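Local structure of inner membrane protein (Salmonella typhimurium LT2, 2QJV) at residues A[156-161]-A[241-246]; A[48-53]-A[149-154]. The protein probably acts as a nickel-binding sugar isomerase of the bicupin KduI/IolB family, with glucuronate as its likely substrate. The protein carries 2 engineered substitutions. All coordinates share one frame; numbering follows the deposited sequence.

Contact 1: residues A[156-161]-A[241-246]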
loop_
_atom_site.group_PDB
_atom_site.type_symbol
_atom_site.label_atom_id
_atom_site.label_comp_id
_atom_site.label_asym_id
_atom_site.label_seq_id
_atom_site.Cartn_x
_atom_site.Cartn_y
_atom_site.Cartn_z
ATOM N N VAL A 156 -19.680 11.031 -24.207
ATOM C CA VAL A 156 -18.795 11.608 -25.208
ATOM C C VAL A 156 -17.708 10.572 -25.553
ATOM O O VAL A 156 -17.367 9.741 -24.725
ATOM C CB VAL A 156 -18.165 12.944 -24.677
ATOM C CG1 VAL A 156 -17.290 12.684 -23.429
ATOM C CG2 VAL A 156 -17.362 13.693 -25.750
ATOM N N GLU A 157 -17.203 10.619 -26.787
ATOM C CA GLU A 157 -16.041 9.820 -27.191
ATOM C C GLU A 157 -14.976 10.807 -27.756
ATOM O O GLU A 157 -15.287 11.812 -28.421
ATOM C CB GLU A 157 -16.419 8.624 -28.100
ATOM C CG GLU A 157 -16.923 8.968 -29.445
ATOM C CD GLU A 157 -17.361 7.791 -30.288
ATOM O OE1 GLU A 157 -17.497 6.638 -29.798
ATOM O OE2 GLU A 157 -17.689 8.075 -31.436
ATOM N N VAL A 158 -13.712 10.530 -27.437
ATOM C CA VAL A 158 -12.580 11.363 -27.790
ATOM C C VAL A 158 -11.426 10.541 -28.398
ATOM O O VAL A 158 -11.158 9.419 -27.944
ATOM C CB VAL A 158 -12.071 12.137 -26.527
ATOM C CG1 VAL A 158 -10.864 13.055 -26.861
ATOM C CG2 VAL A 158 -13.217 12.937 -25.876
ATOM N N TYR A 159 -10.804 11.115 -29.438
ATOM C CA TYR A 159 -9.672 10.540 -30.153
ATOM C C TYR A 159 -8.466 11.396 -29.925
ATOM O O TYR A 159 -8.458 12.572 -30.262
ATOM C CB TYR A 159 -9.905 10.448 -31.653
ATOM C CG TYR A 159 -11.048 9.585 -32.033
ATOM C CD1 TYR A 159 -12.356 10.053 -31.947
ATOM C CD2 TYR A 159 -10.831 8.324 -32.534
ATOM C CE1 TYR A 159 -13.421 9.266 -32.314
ATOM C CE2 TYR A 159 -11.884 7.527 -32.898
ATOM C CZ TYR A 159 -13.172 7.996 -32.813
ATOM O OH TYR A 159 -14.206 7.172 -33.167
ATOM N N THR A 160 -7.433 10.777 -29.346
ATOM C CA THR A 160 -6.191 11.448 -29.015
ATOM C C THR A 160 -5.064 10.750 -29.779
ATOM O O THR A 160 -4.707 9.626 -29.478
ATOM C CB THR A 160 -5.932 11.488 -27.483
ATOM O OG1 THR A 160 -7.120 11.921 -26.796
ATOM C CG2 THR A 160 -4.714 12.447 -27.131
ATOM N N ASN A 161 -4.483 11.443 -30.736
ATOM C CA ASN A 161 -3.374 10.854 -31.514
ATOM C C ASN A 161 -2.098 10.720 -30.685
ATOM O O ASN A 161 -1.879 11.481 -29.721
ATOM C CB ASN A 161 -3.193 11.620 -32.818
ATOM C CG ASN A 161 -4.398 11.462 -33.744
ATOM O OD1 ASN A 161 -5.266 10.585 -33.554
ATOM N ND2 ASN A 161 -4.445 12.285 -34.745
ATOM N N TYR A 241 -11.157 7.027 -26.221
ATOM C CA TYR A 241 -11.947 6.671 -25.042
ATOM C C TYR A 241 -13.385 7.149 -25.122
ATOM O O TYR A 241 -13.688 8.178 -25.726
ATOM C CB TYR A 241 -11.298 7.104 -23.699
ATOM C CG TYR A 241 -10.854 8.550 -23.604
ATOM C CD1 TYR A 241 -11.779 9.582 -23.358
ATOM C CD2 TYR A 241 -9.503 8.885 -23.727
ATOM C CE1 TYR A 241 -11.374 10.889 -23.255
ATOM C CE2 TYR A 241 -9.087 10.188 -23.631
ATOM C CZ TYR A 241 -10.031 11.200 -23.387
ATOM O OH TYR A 241 -9.615 12.504 -23.257
ATOM N N LEU A 242 -14.269 6.315 -24.556
ATOM C CA LEU A 242 -15.679 6.584 -24.408
ATOM C C LEU A 242 -15.909 6.904 -22.942
ATOM O O LEU A 242 -15.522 6.112 -22.060
ATOM C CB LEU A 242 -16.526 5.395 -24.857
ATOM C CG LEU A 242 -18.034 5.440 -24.705
ATOM C CD1 LEU A 242 -18.687 6.533 -25.594
ATOM C CD2 LEU A 242 -18.611 4.036 -25.032
ATOM N N ASN A 243 -16.469 8.080 -22.687
ATOM C CA ASN A 243 -16.762 8.579 -21.329
ATOM C C ASN A 243 -18.232 8.635 -21.034
ATOM O O ASN A 243 -19.051 8.973 -21.903
ATOM C CB ASN A 243 -16.262 10.031 -21.082
ATOM C CG ASN A 243 -14.758 10.240 -21.283
ATOM O OD1 ASN A 243 -14.354 11.178 -21.976
ATOM N ND2 ASN A 243 -13.960 9.413 -20.707
ATOM N N VAL A 244 -18.565 8.288 -19.794
ATOM C CA VAL A 244 -19.910 8.409 -19.232
ATOM C C VAL A 244 -19.780 9.308 -17.978
ATOM O O VAL A 244 -18.854 9.135 -17.151
ATOM C CB VAL A 244 -20.597 7.044 -18.881
ATOM C CG1 VAL A 244 -22.039 7.236 -18.354
ATOM C CG2 VAL A 244 -20.560 6.084 -20.110
HETATM N N MSE A 245 -20.688 10.271 -17.866
HETATM C CA MSE A 245 -20.821 11.110 -16.691
HETATM C C MSE A 245 -22.257 11.214 -16.228
HETATM O O MSE A 245 -23.188 11.115 -17.021
HETATM C CB MSE A 245 -20.311 12.539 -16.933
HETATM C CG MSE A 245 -18.811 12.659 -17.073
HETATM SE SE MSE A 245 -18.360 14.549 -17.365
HETATM C CE MSE A 245 -19.104 14.741 -19.038
ATOM N N ALA A 246 -22.414 11.398 -14.915
ATOM C CA ALA A 246 -23.704 11.675 -14.275
ATOM C C ALA A 246 -23.489 12.140 -12.836
ATOM O O ALA A 246 -22.448 11.856 -12.224
ATOM C CB ALA A 246 -24.708 10.442 -14.326
#
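Val156 and Asn243, and likewise Val158 and Tyr241, form hydrogen-bonded antiparallel pairs, with Glu157 and Leu242 as the non-hydrogen-bonded pair between them. Each outer pair has two backbone bonds; the shortest joins Asn243 N to Val156 O at 2.8 Å, with 171° at the hydrogen. The bond from Val156 N to Asn243 O is longer, 3.2 Å, and the donor is tilted 23° from the carbonyl plane. Between them, the CA-H of Glu157 points at Tyr241 O (CA to O 3.2 Å).

Apolar packing centres on Tyr241. With CG between the backbone N and the carbonyl carbon (chi1 51°), its ring lies alongside Val158, whose CB is 3.6 Å from Tyr241 CE1. Val156 and Asn243 also lie alongside each other, methyl CG1 of Val156 beside the amide oxygen OD1 of Asn243 at 3.6 Å. On the other face, Leu242 CD1 meets Glu157 CB at 4.0 Å.

The polar ends have outside partners: Tyr241 OH hydrogen-bonds Ser166 and Ser167, Asn243 ND2 Thr187 O, Glu157 OE1 Tyr240 OH, and Glu157 OE2 His141 ND1 beside a salt bridge to Arg75. In this cupin sheet, strand 138-142 flanks 154-160, strand 181-193 flanks 238-246, and strand 104-111 of the other sheet packs on Leu242 and Val244.

Contact 2: residues A[48-53]-A[149-154]; sequences ERERCL and LADSLL
Glu50 reaches from strand 49-55 of one cupin sheet into the loop before strand 154-160, and its carboxylate accepts three consecutive backbone N-H groups, those of Asp151, Ser152 and Leu153. The first torsion tucks Glu50 CG over its own backbone, flanked by both N and C, and from there the extended chain carries the acid straight out to the loop.

The tight part of the contact is this carboxylate. Glu50 OE1 takes Asp151 N on its syn side at 2.9 Å, with the donor a little out of the carboxylate plane. Glu50 OE2 accepts twice: Leu153 N comes nearly along the C-O axis at 2.9 Å and a straight 168°, whereas Ser152 N sits above the plane and is more bent, 144° at the hydrogen. Three donors on two oxygens should fix the rotation of the group, and Tyr88 OH is a further partner of Glu50 OE1. Such a cluster of N-H dipoles would probably favour the ionised acid.

At the partly exposed edge, Asp151 makes a close like-charge approach. The two side chains meet at a slant, their carboxylate planes nearly parallel (17°), and Asp151 OD2 comes within 3.5 Å of Glu50 OE1, two acceptors. The unfavourable approach is probably offset by the backbone N-H groups of Phe113 and Gly114, which bond Asp151 OD2. The loose side belongs to Ala150, which covers little: its methyl CB stands 3.8 Å from Glu50 OE2.

Apolar contact continues along the strand through Leu153, whose side chain runs antiparallel to that of Glu50 as the two pass. Leu153 CD1 touches the strand backbone at 3.6 Å from Cys52 N; that same Leu153 methyl is 4.0 Å from Cys52 CB.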
loop_
_atom_site.group_PDB
_atom_site.type_symbol
_atom_site.label_atom_id
_atom_site.label_comp_id
_atom_site.label_asym_id
_atom_site.label_seq_id
_atom_site.Cartn_x
_atom_site.Cartn_y
_atom_site.Cartn_z
ATOM N N GLU A 48 -35.028 1.152 -12.805
ATOM C CA GLU A 48 -35.013 2.578 -12.496
ATOM C C GLU A 48 -33.839 3.329 -13.122
ATOM O O GLU A 48 -33.505 4.416 -12.688
ATOM C CB GLU A 48 -34.991 2.751 -10.963
ATOM C CG GLU A 48 -36.174 2.065 -10.213
ATOM C CD GLU A 48 -37.546 2.646 -10.533
ATOM O OE1 GLU A 48 -37.651 3.668 -11.247
ATOM O OE2 GLU A 48 -38.547 2.070 -10.046
ATOM N N ARG A 49 -33.171 2.723 -14.096
ATOM C CA ARG A 49 -32.048 3.349 -14.768
ATOM C C ARG A 49 -32.353 3.646 -16.249
ATOM O O ARG A 49 -33.033 2.859 -16.929
ATOM C CB ARG A 49 -30.831 2.433 -14.588
ATOM C CG ARG A 49 -30.483 2.372 -13.097
ATOM C CD ARG A 49 -29.315 1.578 -12.730
ATOM N NE ARG A 49 -28.024 2.058 -13.202
ATOM C CZ ARG A 49 -27.297 3.031 -12.656
ATOM N NH1 ARG A 49 -27.757 3.813 -11.669
ATOM N NH2 ARG A 49 -26.106 3.257 -13.148
ATOM N N GLU A 50 -31.936 4.831 -16.703
ATOM C CA GLU A 50 -31.935 5.154 -18.127
ATOM C C GLU A 50 -30.580 4.658 -18.665
ATOM O O GLU A 50 -29.607 4.472 -17.921
ATOM C CB GLU A 50 -32.140 6.639 -18.452
ATOM C CG GLU A 50 -31.091 7.542 -17.898
ATOM C CD GLU A 50 -31.185 8.975 -18.366
ATOM O OE1 GLU A 50 -32.236 9.396 -18.931
ATOM O OE2 GLU A 50 -30.165 9.676 -18.136
ATOM N N ARG A 51 -30.564 4.392 -19.959
ATOM C CA ARG A 51 -29.420 3.861 -20.660
ATOM C C ARG A 51 -29.163 4.513 -22.033
ATOM O O ARG A 51 -30.069 5.026 -22.709
ATOM C CB ARG A 51 -29.570 2.344 -20.872
ATOM C CG ARG A 51 -29.474 1.472 -19.628
ATOM C CD ARG A 51 -29.917 0.019 -19.848
ATOM N NE ARG A 51 -29.705 -0.777 -18.624
ATOM C CZ ARG A 51 -30.563 -0.875 -17.604
ATOM N NH1 ARG A 51 -31.701 -0.214 -17.606
ATOM N NH2 ARG A 51 -30.249 -1.602 -16.533
ATOM N N CYS A 52 -27.883 4.481 -22.417
ATOM C CA CYS A 52 -27.421 4.890 -23.721
ATOM C C CYS A 52 -26.541 3.722 -24.213
ATOM O O CYS A 52 -25.504 3.406 -23.652
ATOM C CB CYS A 52 -26.656 6.227 -23.706
ATOM S SG CYS A 52 -26.169 6.799 -25.361
ATOM N N LEU A 53 -27.061 3.038 -25.218
ATOM C CA LEU A 53 -26.431 1.899 -25.859
ATOM C C LEU A 53 -25.561 2.463 -26.931
ATOM O O LEU A 53 -26.079 3.043 -27.891
ATOM C CB LEU A 53 -27.472 0.998 -26.499
ATOM C CG LEU A 53 -28.254 -0.021 -25.642
ATOM C CD1 LEU A 53 -28.578 0.517 -24.278
ATOM C CD2 LEU A 53 -29.502 -0.484 -26.413
ATOM N N LEU A 149 -31.344 15.805 -24.800
ATOM C CA LEU A 149 -32.233 15.297 -23.746
ATOM C C LEU A 149 -31.869 13.935 -23.135
ATOM O O LEU A 149 -31.623 12.958 -23.837
ATOM C CB LEU A 149 -33.689 15.256 -24.277
ATOM C CG LEU A 149 -34.329 16.564 -24.724
ATOM C CD1 LEU A 149 -35.705 16.312 -25.379
ATOM C CD2 LEU A 149 -34.458 17.601 -23.594
ATOM N N ALA A 150 -31.802 13.913 -21.799
ATOM C CA ALA A 150 -31.639 12.732 -20.970
ATOM C C ALA A 150 -31.895 13.182 -19.522
ATOM O O ALA A 150 -31.813 14.370 -19.209
ATOM C CB ALA A 150 -30.256 12.047 -21.139
ATOM N N ASP A 151 -32.215 12.249 -18.633
ATOM C CA ASP A 151 -32.443 12.596 -17.243
ATOM C C ASP A 151 -31.128 12.898 -16.490
ATOM O O ASP A 151 -31.043 13.804 -15.677
ATOM C CB ASP A 151 -33.142 11.456 -16.472
ATOM C CG ASP A 151 -34.449 10.986 -17.098
ATOM O OD1 ASP A 151 -35.037 11.665 -17.974
ATOM O OD2 ASP A 151 -34.860 9.869 -16.684
ATOM N N SER A 152 -30.125 12.102 -16.795
ATOM C CA SER A 152 -28.855 12.051 -16.052
ATOM C C SER A 152 -27.587 11.922 -16.911
ATOM O O SER A 152 -26.585 12.610 -16.667
ATOM C CB SER A 152 -28.934 10.848 -15.092
ATOM O OG SER A 152 -29.958 11.035 -14.109
ATOM N N LEU A 153 -27.654 11.043 -17.919
ATOM C CA LEU A 153 -26.493 10.658 -18.753
ATOM C C LEU A 153 -25.869 11.749 -19.619
ATOM O O LEU A 153 -26.559 12.517 -20.296
ATOM C CB LEU A 153 -26.844 9.454 -19.667
ATOM C CG LEU A 153 -27.004 8.066 -19.024
ATOM C CD1 LEU A 153 -27.770 7.076 -19.983
ATOM C CD2 LEU A 153 -25.647 7.488 -18.537
ATOM N N LEU A 154 -24.533 11.776 -19.588
ATOM C CA LEU A 154 -23.718 12.616 -20.438
ATOM C C LEU A 154 -22.712 11.626 -21.020
ATOM O O LEU A 154 -22.063 10.917 -20.273
ATOM C CB LEU A 154 -23.041 13.723 -19.651
ATOM C CG LEU A 154 -23.962 14.756 -18.954
ATOM C CD1 LEU A 154 -23.184 15.592 -17.910
ATOM C CD2 LEU A 154 -24.625 15.624 -20.001
#

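Overall arrangement
The two contacts have centres 16 Å apart, and their segments follow the chain in the order 48-53, 149-154, 156-161, 241-246. Segment 149-154 runs directly into strand 154-160, so contact 2 holds the approach to a strand that contact 1 pairs with 238-246. They also meet directly: Met245 N lies 2.8 Å from Leu154 O, a probable hydrogen bond, and Val244 CG1 packs 3.6 Å from Leu153 CD2. Contact 1 lies within the five-stranded sheet, whereas contact 2 joins strand 49-55 of the six-stranded sheet to the loop entering strand 154-160. Together they link the two cupin halves; contact 1, through Asn243, comes near the nickel site of His171, His173, Glu186 and His229.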